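Local coordinates for protein serine protease pet (Escherichia coli, PDB 4OM9) that acts as an autotransporter enterotoxin of enteroaggregative strains, cleaving proteins as a serine protease whose targets probably include host alpha-fodrin, at residues 268-273 with 303-308; 586-591 with 608-613; 865-870 with 896-901. All blocks are in the same frame, centred on the assembly; numbering follows the deposited sequence.

Contact 1: residues 268-273 with 303-308; sequences ATIGGG and ISLKEN
K306 lays its aliphatic chain against the methyl of T269, just where the strand ending at L305 gives way to a turn. Its CB is still close to the backbone, 4.2 Å from I270 O. CG then reaches T269 CG2 at 3.6 Å, and CD comes slightly nearer to the same methyl, at 3.5 Å. With bends at chi2 and chi3 (chi3 88°), the lysine crosses the threonine side chain at about a right angle instead of running on beside it. CE is the last carbon to touch that methyl, and NZ ends at a water that also lies within hydrogen-bonding distance of T269 O, although the lysine-water bond is weak. The threonine serves two partners because CG2 stands anti to its backbone N: the methyl goes to the lysine, while OG1 shares a second water with S304 OG.

Beneath these side chains the backbones pair in parallel register. S304 gives its N-H to A268 O at 2.9 Å and its carbonyl to I270 N at 2.8 Å, and K306 N closes the ladder on I270 O. Past the strand ends, E307 folds back and its OE2 takes the N-H of G272 at 2.8 Å, met from above the carboxylate plane, which ties the two turns together. On the other face, I270 CD1 touches I303 CG2 at 4.1 Å, and L305 CD1 packs on I270 CB.

This pairing is one step of a parallel beta-helix, the stalk of autotransporter passengers. I270 and I303 point inward onto L295 and F297, respectively, of strand 294-298. Strand 267-271 is flanked beyond by the short antiparallel strand 274-275, and strand 301-305 passes the parallel ladder on to strand 323-328.

Contact 2: residues 586-591 with 608-613; sequences LNIEDS and KNSVIN
S610 OG sits in the fold of the 586-591 chain, accepting the N-H of S591 at 3.1 Å in a nearly straight bond (173°). The same hydroxyl donates to K608 O, two residues back in its own segment, at 2.7 Å. One proton given and one received fix its rotation, and with OG beside its own backbone N (chi1 -70°) the hydroxyl faces both partners. K608 O is in turn gripped twice, since D590 N also donates to it.

Around this centre lie two charged or polar side-chain pairs. N609 ND2 reaches D590 OD1 at 2.7 Å; the acceptor lies in the amide plane, while the donor meets the anti side of the carboxylate, and the two flat groups are turned 69° apart. Further along, E589 and K608 lie side by side pointing the same way, and a salt bridge of 2.7 Å joins K608 NZ to E589 OE2, with the ammonium above the carboxylate plane.

What holds these groups in place is the stacked backbone. K608 N bonds to I588 O and V611 N to S591 O, both at 2.9 Å, so the pairing continues on each side of the bend. D590 and N609 share a left-handed helical backbone conformation, and it is here that both chains turn a corner: two successive coils of the beta-helix repeat one turn, stacked one above the other. Inside that corner I588 CD1 packs on I612 CG1 at 3.9 Å.

Beyond, I588 also rests on I509, L593 and A607, and I612 on I605 and A607. Strand 585-589 runs parallel between strands 506-510 and 599-608, whereas after the corner strand 611-614 pairs with strands 592-595 and 661-664.

Contact 3: residues 865-870 with 896-901; sequences KNKLEG and KAPENT
The carboxylate of E869 and the amide of N900 meet with their planes 74° apart, oxygen towards oxygen: E869 OE2 lies 3.2 Å from N900 OD1, approaching the end of the amide and not a face. As modelled both atoms are acceptors, so no hydrogen bond links them; a flipped amide, or a protonated carboxylate, might ease the meeting. E869 OE1 is buried with no partner in the model, the methyl of A897 lying a little beyond van der Waals distance. At the puckered ring of P898, K865 O approaches CD at 3.4 Å, and the chain of K867 crosses obliquely, its CD 3.5 Å from P898 CD and its CE near P898 CG.

These loops belong to the far C-terminal part of the beta-helical stalk, where the two segments hold no regular strand in this model. Backbone bonds of K865 with V840 and of A897 with S931 are consistent with coils still stacking one on the next.

K867 has the largest share of the contact. Bends at chi2, chi3 and chi4, each near 70°, curl it over the second segment. Its CG lies 3.4 Å from N900 OD1 and its CD 3.8 Å from A897 CB, and NZ arrives between P898 and E899. There it forms a salt bridge of 3.2 Å with E899 OE1; its modelled distance to P898 O is too short to be trusted in detail. Farther on, T901 OG1 stands 3.7 Å from L868 N, while N900 also touches S931.

Overall arrangement
The three contacts follow one another along the chain, each closing before the next opens, and all lie on the beta-helical stalk. Contact 1 and contact 2 have centres 60 Å apart, contact 2 and contact 3 lie 52 Å apart, and contacts 1 and 3, on opposite sides of the chain's centre, are separated by 107 Å. None touches another: even the nearest atoms of contacts 2 and 3 are about 40 Å apart. The first two join neighbouring coils through parallel backbone bonds, whereas the third relies on side chains between irregular loops. None involves the antiparallel sheets within residues 60-244 of the peptidase part, so none can be tied to the active site.

Contact 1: residues 268-273 with 303-308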
ATOM      1  N   ALA A 268     -40.392 -13.303  26.955  1.00 55.24           N
ATOM      2  CA  ALA A 268     -40.297 -14.743  27.031  1.00 52.97           C
ATOM      3  C   ALA A 268     -39.405 -15.111  28.193  1.00 54.41           C
ATOM      4  O   ALA A 268     -38.229 -14.737  28.221  1.00 50.03           O
ATOM      5  CB  ALA A 268     -39.759 -15.321  25.738  1.00 55.12           C
ATOM      6  N   THR A 269     -39.964 -15.850  29.147  1.00 52.24           N
ATOM      7  CA  THR A 269     -39.227 -16.229  30.341  1.00 52.44           C
ATOM      8  C   THR A 269     -38.746 -17.668  30.217  1.00 51.97           C
ATOM      9  O   THR A 269     -39.511 -18.549  29.840  1.00 57.05           O
ATOM     10  CB  THR A 269     -40.095 -16.042  31.604  1.00 59.45           C
ATOM     11  OG1 THR A 269     -40.295 -14.638  31.837  1.00 53.94           O
ATOM     12  CG2 THR A 269     -39.425 -16.653  32.809  1.00 57.77           C
ATOM     13  N   ILE A 270     -37.473 -17.907  30.517  1.00 46.05           N
ATOM     14  CA  ILE A 270     -36.865 -19.206  30.239  1.00 47.03           C
ATOM     15  C   ILE A 270     -36.232 -19.846  31.456  1.00 49.20           C
ATOM     16  O   ILE A 270     -35.381 -19.245  32.105  1.00 49.90           O
ATOM     17  CB  ILE A 270     -35.762 -19.117  29.146  1.00 40.40           C
ATOM     18  CG1 ILE A 270     -36.260 -18.353  27.922  1.00 41.47           C
ATOM     19  CG2 ILE A 270     -35.276 -20.510  28.758  1.00 39.24           C
ATOM     20  CD1 ILE A 270     -35.316 -18.494  26.691  1.00 37.68           C
ATOM     21  N   GLY A 271     -36.622 -21.087  31.731  1.00 53.77           N
ATOM     22  CA  GLY A 271     -36.066 -21.842  32.835  1.00 49.85           C
ATOM     23  C   GLY A 271     -36.802 -23.153  33.041  1.00 56.70           C
ATOM     24  O   GLY A 271     -37.972 -23.282  32.672  1.00 56.84           O
ATOM     25  N   GLY A 272     -36.108 -24.134  33.612  1.00 45.94           N
ATOM     26  CA  GLY A 272     -36.731 -25.394  33.983  1.00 49.40           C
ATOM     27  C   GLY A 272     -37.139 -26.204  32.771  1.00 46.70           C
ATOM     28  O   GLY A 272     -38.065 -27.011  32.831  1.00 47.82           O
ATOM     29  N   GLY A 273     -36.443 -25.977  31.661  1.00 47.42           N
ATOM     30  CA  GLY A 273     -36.772 -26.643  30.404  1.00 44.30           C
ATOM     31  C   GLY A 273     -38.007 -26.066  29.741  1.00 50.33           C
ATOM     32  O   GLY A 273     -38.635 -26.717  28.916  1.00 55.26           O
ATOM     33  N   ILE A 303     -36.229 -11.182  26.623  1.00 38.85           N
ATOM     34  CA  ILE A 303     -35.912 -12.550  26.985  1.00 41.63           C
ATOM     35  C   ILE A 303     -35.384 -12.540  28.403  1.00 42.27           C
ATOM     36  O   ILE A 303     -34.351 -11.933  28.667  1.00 45.89           O
ATOM     37  CB  ILE A 303     -34.845 -13.168  26.041  1.00 38.59           C
ATOM     38  CG1 ILE A 303     -35.413 -13.365  24.635  1.00 41.32           C
ATOM     39  CG2 ILE A 303     -34.320 -14.495  26.590  1.00 38.75           C
ATOM     40  CD1 ILE A 303     -34.431 -13.967  23.669  1.00 38.25           C
ATOM     41  N   SER A 304     -36.079 -13.194  29.323  1.00 48.40           N
ATOM     42  CA  SER A 304     -35.608 -13.222  30.702  1.00 45.68           C
ATOM     43  C   SER A 304     -35.242 -14.618  31.179  1.00 47.81           C
ATOM     44  O   SER A 304     -36.025 -15.549  31.039  1.00 54.52           O
ATOM     45  CB  SER A 304     -36.659 -12.633  31.639  1.00 52.60           C
ATOM     46  OG  SER A 304     -36.169 -12.638  32.963  1.00 54.35           O
ATOM     47  N   LEU A 305     -34.059 -14.746  31.770  1.00 46.85           N
ATOM     48  CA  LEU A 305     -33.576 -16.029  32.278  1.00 47.73           C
ATOM     49  C   LEU A 305     -33.696 -16.088  33.808  1.00 54.26           C
ATOM     50  O   LEU A 305     -33.177 -15.196  34.502  1.00 46.97           O
ATOM     51  CB  LEU A 305     -32.122 -16.253  31.849  1.00 44.24           C
ATOM     52  CG  LEU A 305     -31.823 -16.944  30.518  1.00 46.62           C
ATOM     53  CD1 LEU A 305     -32.785 -16.504  29.436  1.00 44.27           C
ATOM     54  CD2 LEU A 305     -30.390 -16.692  30.113  1.00 42.68           C
ATOM     55  N   LYS A 306     -34.376 -17.126  34.320  1.00 46.02           N
ATOM     56  CA  LYS A 306     -34.535 -17.333  35.763  1.00 45.11           C
ATOM     57  C   LYS A 306     -33.377 -18.104  36.369  1.00 45.29           C
ATOM     58  O   LYS A 306     -33.321 -18.318  37.576  1.00 50.15           O
ATOM     59  CB  LYS A 306     -35.823 -18.103  36.077  1.00 46.88           C
ATOM     60  CG  LYS A 306     -37.018 -17.738  35.238  1.00 55.47           C
ATOM     61  CD  LYS A 306     -37.826 -18.988  34.884  1.00 56.24           C
ATOM     62  CE  LYS A 306     -38.863 -19.338  35.921  1.00 63.84           C
ATOM     63  NZ  LYS A 306     -39.657 -20.513  35.476  1.00 71.19           N
ATOM     64  N   GLU A 307     -32.473 -18.563  35.523  1.00 43.89           N
ATOM     65  CA  GLU A 307     -31.388 -19.420  35.961  1.00 45.06           C
ATOM     66  C   GLU A 307     -30.416 -19.520  34.805  1.00 42.31           C
ATOM     67  O   GLU A 307     -30.692 -19.023  33.717  1.00 40.95           O
ATOM     68  CB  GLU A 307     -31.910 -20.812  36.364  1.00 46.26           C
ATOM     69  CG  GLU A 307     -32.790 -21.446  35.289  1.00 45.55           C
ATOM     70  CD  GLU A 307     -33.381 -22.800  35.682  1.00 56.93           C
ATOM     71  OE1 GLU A 307     -33.671 -23.024  36.880  1.00 63.90           O
ATOM     72  OE2 GLU A 307     -33.568 -23.642  34.778  1.00 53.59           O
ATOM     73  N   ASN A 308     -29.281 -20.156  35.050  1.00 42.37           N
ATOM     74  CA  ASN A 308     -28.353 -20.469  33.992  1.00 40.80           C
ATOM     75  C   ASN A 308     -29.076 -21.270  32.927  1.00 41.77           C
ATOM     76  O   ASN A 308     -29.861 -22.166  33.240  1.00 41.26           O
ATOM     77  CB  ASN A 308     -27.159 -21.234  34.539  1.00 41.39           C
ATOM     78  CG  ASN A 308     -26.321 -20.389  35.459  1.00 44.06           C
ATOM     79  OD1 ASN A 308     -26.520 -19.177  35.541  1.00 46.20           O
ATOM     80  ND2 ASN A 308     -25.383 -21.013  36.158  1.00 42.95           N
TER
HETATM   81  O   HOH W   1     -39.065 -13.013  34.230  1.00 47.68           O
HETATM   82  O   HOH W   2     -40.159 -20.708  32.064  1.00 59.81           O
HETATM   83  O   HOH W   3     -32.301 -20.184  32.324  1.00 59.81           O

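Contact 2: residues 586-591 with 608-613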
ATOM      1  N   LEU A 586       2.214  15.299  10.051  1.00 38.59           N
ATOM      2  CA  LEU A 586       3.066  14.447  10.854  1.00 34.88           C
ATOM      3  C   LEU A 586       4.037  15.317  11.657  1.00 36.81           C
ATOM      4  O   LEU A 586       4.777  16.132  11.080  1.00 37.57           O
ATOM      5  CB  LEU A 586       3.853  13.470   9.974  1.00 33.57           C
ATOM      6  CG  LEU A 586       4.479  12.301  10.732  1.00 33.30           C
ATOM      7  CD1 LEU A 586       4.577  11.082   9.833  1.00 33.15           C
ATOM      8  CD2 LEU A 586       5.825  12.648  11.272  1.00 33.06           C
ATOM      9  N   ASN A 587       4.054  15.126  12.973  1.00 35.15           N
ATOM     10  CA  ASN A 587       5.095  15.712  13.806  1.00 36.53           C
ATOM     11  C   ASN A 587       6.080  14.652  14.319  1.00 37.47           C
ATOM     12  O   ASN A 587       5.663  13.621  14.861  1.00 39.85           O
ATOM     13  CB  ASN A 587       4.470  16.467  14.978  1.00 40.48           C
ATOM     14  CG  ASN A 587       5.518  17.098  15.896  1.00 52.22           C
ATOM     15  OD1 ASN A 587       6.211  18.055  15.518  1.00 49.15           O
ATOM     16  ND2 ASN A 587       5.639  16.559  17.108  1.00 46.52           N
ATOM     17  N   ILE A 588       7.380  14.900  14.147  1.00 34.88           N
ATOM     18  CA  ILE A 588       8.429  14.029  14.698  1.00 34.66           C
ATOM     19  C   ILE A 588       9.335  14.800  15.630  1.00 35.48           C
ATOM     20  O   ILE A 588       9.800  15.877  15.281  1.00 35.76           O
ATOM     21  CB  ILE A 588       9.380  13.433  13.635  1.00 33.90           C
ATOM     22  CG1 ILE A 588       9.102  13.995  12.245  1.00 33.59           C
ATOM     23  CG2 ILE A 588       9.486  11.907  13.717  1.00 33.39           C
ATOM     24  CD1 ILE A 588       9.949  13.317  11.183  1.00 36.92           C
ATOM     25  N   GLU A 589       9.639  14.218  16.781  1.00 35.93           N
ATOM     26  CA  GLU A 589      10.623  14.797  17.671  1.00 39.57           C
ATOM     27  C   GLU A 589      11.680  13.756  18.028  1.00 39.65           C
ATOM     28  O   GLU A 589      11.354  12.632  18.391  1.00 39.19           O
ATOM     29  CB  GLU A 589       9.941  15.369  18.918  1.00 41.87           C
ATOM     30  CG  GLU A 589       8.861  16.371  18.547  1.00 40.20           C
ATOM     31  CD  GLU A 589       8.334  17.191  19.702  1.00 43.59           C
ATOM     32  OE1 GLU A 589       8.518  16.814  20.886  1.00 41.30           O
ATOM     33  OE2 GLU A 589       7.720  18.232  19.402  1.00 48.45           O
ATOM     34  N   ASP A 590      12.945  14.128  17.851  1.00 39.60           N
ATOM     35  CA  ASP A 590      14.079  13.306  18.268  1.00 42.26           C
ATOM     36  C   ASP A 590      14.057  11.831  17.825  1.00 38.12           C
ATOM     37  O   ASP A 590      14.451  10.941  18.583  1.00 42.76           O
ATOM     38  CB  ASP A 590      14.194  13.387  19.785  1.00 42.51           C
ATOM     39  CG  ASP A 590      14.182  14.833  20.281  1.00 50.82           C
ATOM     40  OD1 ASP A 590      15.243  15.507  20.208  1.00 49.30           O
ATOM     41  OD2 ASP A 590      13.103  15.302  20.709  1.00 53.02           O
ATOM     42  N   SER A 591      13.631  11.575  16.595  1.00 35.42           N
ATOM     43  CA  SER A 591      13.644  10.202  16.107  1.00 37.40           C
ATOM     44  C   SER A 591      13.782  10.179  14.593  1.00 34.01           C
ATOM     45  O   SER A 591      14.320  11.110  13.999  1.00 34.10           O
ATOM     46  CB  SER A 591      12.378   9.454  16.556  1.00 34.50           C
ATOM     47  OG  SER A 591      12.549   8.045  16.452  1.00 34.15           O
ATOM     48  N   LYS A 608      11.561  17.931  14.195  1.00 36.97           N
ATOM     49  CA  LYS A 608      12.450  18.565  15.144  1.00 39.58           C
ATOM     50  C   LYS A 608      13.522  17.577  15.568  1.00 40.80           C
ATOM     51  O   LYS A 608      13.206  16.478  16.024  1.00 36.67           O
ATOM     52  CB  LYS A 608      11.667  19.073  16.358  1.00 44.16           C
ATOM     53  CG  LYS A 608      12.518  19.739  17.423  1.00 43.45           C
ATOM     54  CD  LYS A 608      11.750  19.869  18.735  1.00 50.97           C
ATOM     55  CE  LYS A 608      10.498  20.778  18.639  1.00 53.18           C
ATOM     56  NZ  LYS A 608       9.243  20.056  18.184  1.00 51.69           N
ATOM     57  N   ASN A 609      14.783  17.983  15.405  1.00 42.17           N
ATOM     58  CA  ASN A 609      15.931  17.144  15.746  1.00 41.48           C
ATOM     59  C   ASN A 609      15.723  15.684  15.323  1.00 38.29           C
ATOM     60  O   ASN A 609      15.965  14.756  16.090  1.00 38.86           O
ATOM     61  CB  ASN A 609      16.216  17.219  17.247  1.00 41.90           C
ATOM     62  CG  ASN A 609      17.503  16.505  17.634  1.00 45.36           C
ATOM     63  OD1 ASN A 609      18.529  16.640  16.955  1.00 41.00           O
ATOM     64  ND2 ASN A 609      17.442  15.708  18.708  1.00 49.46           N
ATOM     65  N   SER A 610      15.251  15.502  14.099  1.00 35.57           N
ATOM     66  CA  SER A 610      14.865  14.199  13.616  1.00 34.85           C
ATOM     67  C   SER A 610      15.431  13.913  12.220  1.00 34.33           C
ATOM     68  O   SER A 610      15.797  14.825  11.475  1.00 35.10           O
ATOM     69  CB  SER A 610      13.337  14.081  13.593  1.00 34.48           C
ATOM     70  OG  SER A 610      12.790  14.022  14.895  1.00 35.01           O
ATOM     71  N   VAL A 611      15.495  12.632  11.885  1.00 36.70           N
ATOM     72  CA  VAL A 611      15.984  12.183  10.594  1.00 38.15           C
ATOM     73  C   VAL A 611      14.831  11.709   9.710  1.00 37.13           C
ATOM     74  O   VAL A 611      13.967  10.949  10.147  1.00 35.93           O
ATOM     75  CB  VAL A 611      17.031  11.062  10.769  1.00 39.27           C
ATOM     76  CG1 VAL A 611      17.292  10.359   9.461  1.00 37.89           C
ATOM     77  CG2 VAL A 611      18.332  11.656  11.306  1.00 39.51           C
ATOM     78  N   ILE A 612      14.807  12.203   8.474  1.00 37.24           N
ATOM     79  CA  ILE A 612      13.802  11.797   7.500  1.00 37.11           C
ATOM     80  C   ILE A 612      14.446  11.154   6.274  1.00 36.52           C
ATOM     81  O   ILE A 612      15.141  11.823   5.489  1.00 37.45           O
ATOM     82  CB  ILE A 612      12.956  12.987   7.038  1.00 37.81           C
ATOM     83  CG1 ILE A 612      12.410  13.754   8.244  1.00 35.80           C
ATOM     84  CG2 ILE A 612      11.844  12.521   6.091  1.00 35.64           C
ATOM     85  CD1 ILE A 612      11.429  14.865   7.872  1.00 37.76           C
ATOM     86  N   ASN A 613      14.240   9.853   6.117  1.00 38.31           N
ATOM     87  CA  ASN A 613      14.741   9.174   4.930  1.00 39.73           C
ATOM     88  C   ASN A 613      13.591   8.844   3.991  1.00 39.57           C
ATOM     89  O   ASN A 613      12.825   7.906   4.220  1.00 38.48           O
ATOM     90  CB  ASN A 613      15.520   7.916   5.311  1.00 40.38           C
ATOM     91  CG  ASN A 613      16.713   8.218   6.215  1.00 50.38           C
ATOM     92  OD1 ASN A 613      17.427   9.210   6.017  1.00 50.74           O
ATOM     93  ND2 ASN A 613      16.930   7.367   7.218  1.00 53.97           N
TER

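Contact 3: residues 865-870 with 896-901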
ATOM      1  N   LYS A 865      36.185  31.170 -23.555  1.00108.58           N
ATOM      2  CA  LYS A 865      37.542  30.717 -23.834  1.00109.97           C
ATOM      3  C   LYS A 865      37.659  29.988 -25.171  1.00112.59           C
ATOM      4  O   LYS A 865      38.657  30.143 -25.876  1.00114.05           O
ATOM      5  CB  LYS A 865      38.034  29.810 -22.701  1.00109.34           C
ATOM      6  CG  LYS A 865      39.544  29.685 -22.614  1.00110.02           C
ATOM      7  CD  LYS A 865      39.975  28.982 -21.336  1.00109.10           C
ATOM      8  CE  LYS A 865      39.865  27.470 -21.456  1.00110.60           C
ATOM      9  NZ  LYS A 865      40.910  26.900 -22.352  1.00112.85           N
ATOM     10  N   ASN A 866      36.644  29.198 -25.520  1.00113.30           N
ATOM     11  CA  ASN A 866      36.708  28.370 -26.725  1.00115.97           C
ATOM     12  C   ASN A 866      35.571  28.610 -27.725  1.00116.81           C
ATOM     13  O   ASN A 866      35.133  27.694 -28.421  1.00118.63           O
ATOM     14  CB  ASN A 866      36.757  26.891 -26.336  1.00116.82           C
ATOM     15  CG  ASN A 866      38.111  26.482 -25.784  1.00117.03           C
ATOM     16  OD1 ASN A 866      39.149  26.789 -26.368  1.00118.15           O
ATOM     17  ND2 ASN A 866      38.107  25.800 -24.647  1.00116.01           N
ATOM     18  N   LYS A 867      35.097  29.852 -27.766  1.00142.66           N
ATOM     19  CA  LYS A 867      34.335  30.391 -28.896  1.00154.29           C
ATOM     20  C   LYS A 867      33.005  29.704 -29.218  1.00149.02           C
ATOM     21  O   LYS A 867      32.343  29.154 -28.340  1.00144.85           O
ATOM     22  CB  LYS A 867      35.215  30.385 -30.152  1.00158.11           C
ATOM     23  CG  LYS A 867      36.231  31.523 -30.217  1.00156.60           C
ATOM     24  CD  LYS A 867      37.393  31.330 -29.257  1.00154.18           C
ATOM     25  CE  LYS A 867      38.270  30.155 -29.664  1.00155.43           C
ATOM     26  NZ  LYS A 867      38.998  30.420 -30.935  1.00155.64           N
ATOM     27  N   LEU A 868      32.641  29.759 -30.499  1.00165.92           N
ATOM     28  CA  LEU A 868      31.328  29.364 -31.005  1.00167.59           C
ATOM     29  C   LEU A 868      30.211  30.146 -30.322  1.00163.92           C
ATOM     30  O   LEU A 868      29.773  29.792 -29.230  1.00164.21           O
ATOM     31  CB  LEU A 868      31.091  27.860 -30.838  1.00169.43           C
ATOM     32  CG  LEU A 868      29.720  27.385 -31.336  1.00164.96           C
ATOM     33  CD1 LEU A 868      29.496  27.801 -32.783  1.00162.72           C
ATOM     34  CD2 LEU A 868      29.569  25.883 -31.181  1.00166.34           C
ATOM     35  N   GLU A 869      29.760  31.214 -30.975  1.00117.39           N
ATOM     36  CA  GLU A 869      28.694  32.055 -30.439  1.00114.98           C
ATOM     37  C   GLU A 869      27.478  32.047 -31.364  1.00115.97           C
ATOM     38  O   GLU A 869      27.391  31.211 -32.263  1.00118.21           O
ATOM     39  CB  GLU A 869      29.199  33.484 -30.220  1.00113.88           C
ATOM     40  CG  GLU A 869      30.111  33.659 -29.009  1.00113.95           C
ATOM     41  CD  GLU A 869      31.455  32.966 -29.159  1.00113.60           C
ATOM     42  OE1 GLU A 869      32.157  32.805 -28.143  1.00112.39           O
ATOM     43  OE2 GLU A 869      31.818  32.587 -30.289  1.00116.86           O
ATOM     44  N   GLY A 870      26.544  32.971 -31.145  1.00114.41           N
ATOM     45  CA  GLY A 870      25.274  32.949 -31.856  1.00115.01           C
ATOM     46  C   GLY A 870      24.829  34.253 -32.496  1.00115.06           C
ATOM     47  O   GLY A 870      25.587  35.219 -32.551  1.00115.00           O
ATOM     48  N   LYS A 896      37.231  37.555 -23.992  1.00104.60           N
ATOM     49  CA  LYS A 896      38.521  36.968 -24.359  1.00110.18           C
ATOM     50  C   LYS A 896      38.376  35.693 -25.195  1.00110.11           C
ATOM     51  O   LYS A 896      38.834  34.625 -24.786  1.00106.25           O
ATOM     52  CB  LYS A 896      39.348  36.658 -23.104  1.00107.38           C
ATOM     53  CG  LYS A 896      40.342  37.744 -22.698  1.00104.84           C
ATOM     54  CD  LYS A 896      41.399  37.180 -21.761  1.00103.53           C
ATOM     55  CE  LYS A 896      42.404  38.236 -21.330  1.00101.62           C
ATOM     56  NZ  LYS A 896      41.819  39.223 -20.380  1.00100.41           N
ATOM     57  N   ALA A 897      37.753  35.809 -26.365  1.00132.63           N
ATOM     58  CA  ALA A 897      37.593  34.673 -27.273  1.00132.68           C
ATOM     59  C   ALA A 897      38.575  34.754 -28.441  1.00133.83           C
ATOM     60  O   ALA A 897      38.375  35.537 -29.370  1.00131.53           O
ATOM     61  CB  ALA A 897      36.167  34.606 -27.788  1.00127.44           C
ATOM     62  N   PRO A 898      39.640  33.933 -28.396  1.00154.59           N
ATOM     63  CA  PRO A 898      40.738  33.939 -29.376  1.00154.97           C
ATOM     64  C   PRO A 898      40.307  33.654 -30.816  1.00153.59           C
ATOM     65  O   PRO A 898      39.563  32.707 -31.062  1.00154.42           O
ATOM     66  CB  PRO A 898      41.669  32.828 -28.865  1.00157.98           C
ATOM     67  CG  PRO A 898      40.826  31.993 -27.958  1.00155.23           C
ATOM     68  CD  PRO A 898      39.867  32.947 -27.328  1.00153.78           C
ATOM     69  N   GLU A 899      40.782  34.484 -31.746  1.00112.60           N
ATOM     70  CA  GLU A 899      40.507  34.360 -33.184  1.00116.84           C
ATOM     71  C   GLU A 899      39.016  34.455 -33.522  1.00114.09           C
ATOM     72  O   GLU A 899      38.623  35.231 -34.396  1.00109.31           O
ATOM     73  CB  GLU A 899      41.088  33.051 -33.730  1.00118.51           C
ATOM     74  CG  GLU A 899      40.568  32.657 -35.106  1.00117.44           C
ATOM     75  CD  GLU A 899      39.542  31.542 -35.038  1.00115.21           C
ATOM     76  OE1 GLU A 899      39.562  30.776 -34.051  1.00115.70           O
ATOM     77  OE2 GLU A 899      38.714  31.431 -35.965  1.00113.20           O
ATOM     78  N   ASN A 900      38.210  33.647 -32.837  1.00151.24           N
ATOM     79  CA  ASN A 900      36.750  33.668 -32.925  1.00147.46           C
ATOM     80  C   ASN A 900      36.199  33.223 -34.275  1.00149.95           C
ATOM     81  O   ASN A 900      36.797  33.467 -35.323  1.00148.60           O
ATOM     82  CB  ASN A 900      36.214  35.062 -32.589  1.00144.15           C
ATOM     83  CG  ASN A 900      34.790  35.024 -32.077  1.00146.10           C
ATOM     84  OD1 ASN A 900      34.339  34.008 -31.550  1.00149.05           O
ATOM     85  ND2 ASN A 900      34.075  36.132 -32.230  1.00144.88           N
ATOM     86  N   THR A 901      35.049  32.556 -34.229  1.00162.10           N
ATOM     87  CA  THR A 901      34.357  32.118 -35.432  1.00159.61           C
ATOM     88  C   THR A 901      33.977  33.327 -36.271  1.00155.36           C
ATOM     89  O   THR A 901      34.276  33.392 -37.463  1.00156.55           O
ATOM     90  CB  THR A 901      33.091  31.307 -35.097  1.00159.99           C
ATOM     91  OG1 THR A 901      33.368  30.402 -34.022  1.00158.37           O
ATOM     92  CG2 THR A 901      32.622  30.522 -36.312  1.00159.16           C
TER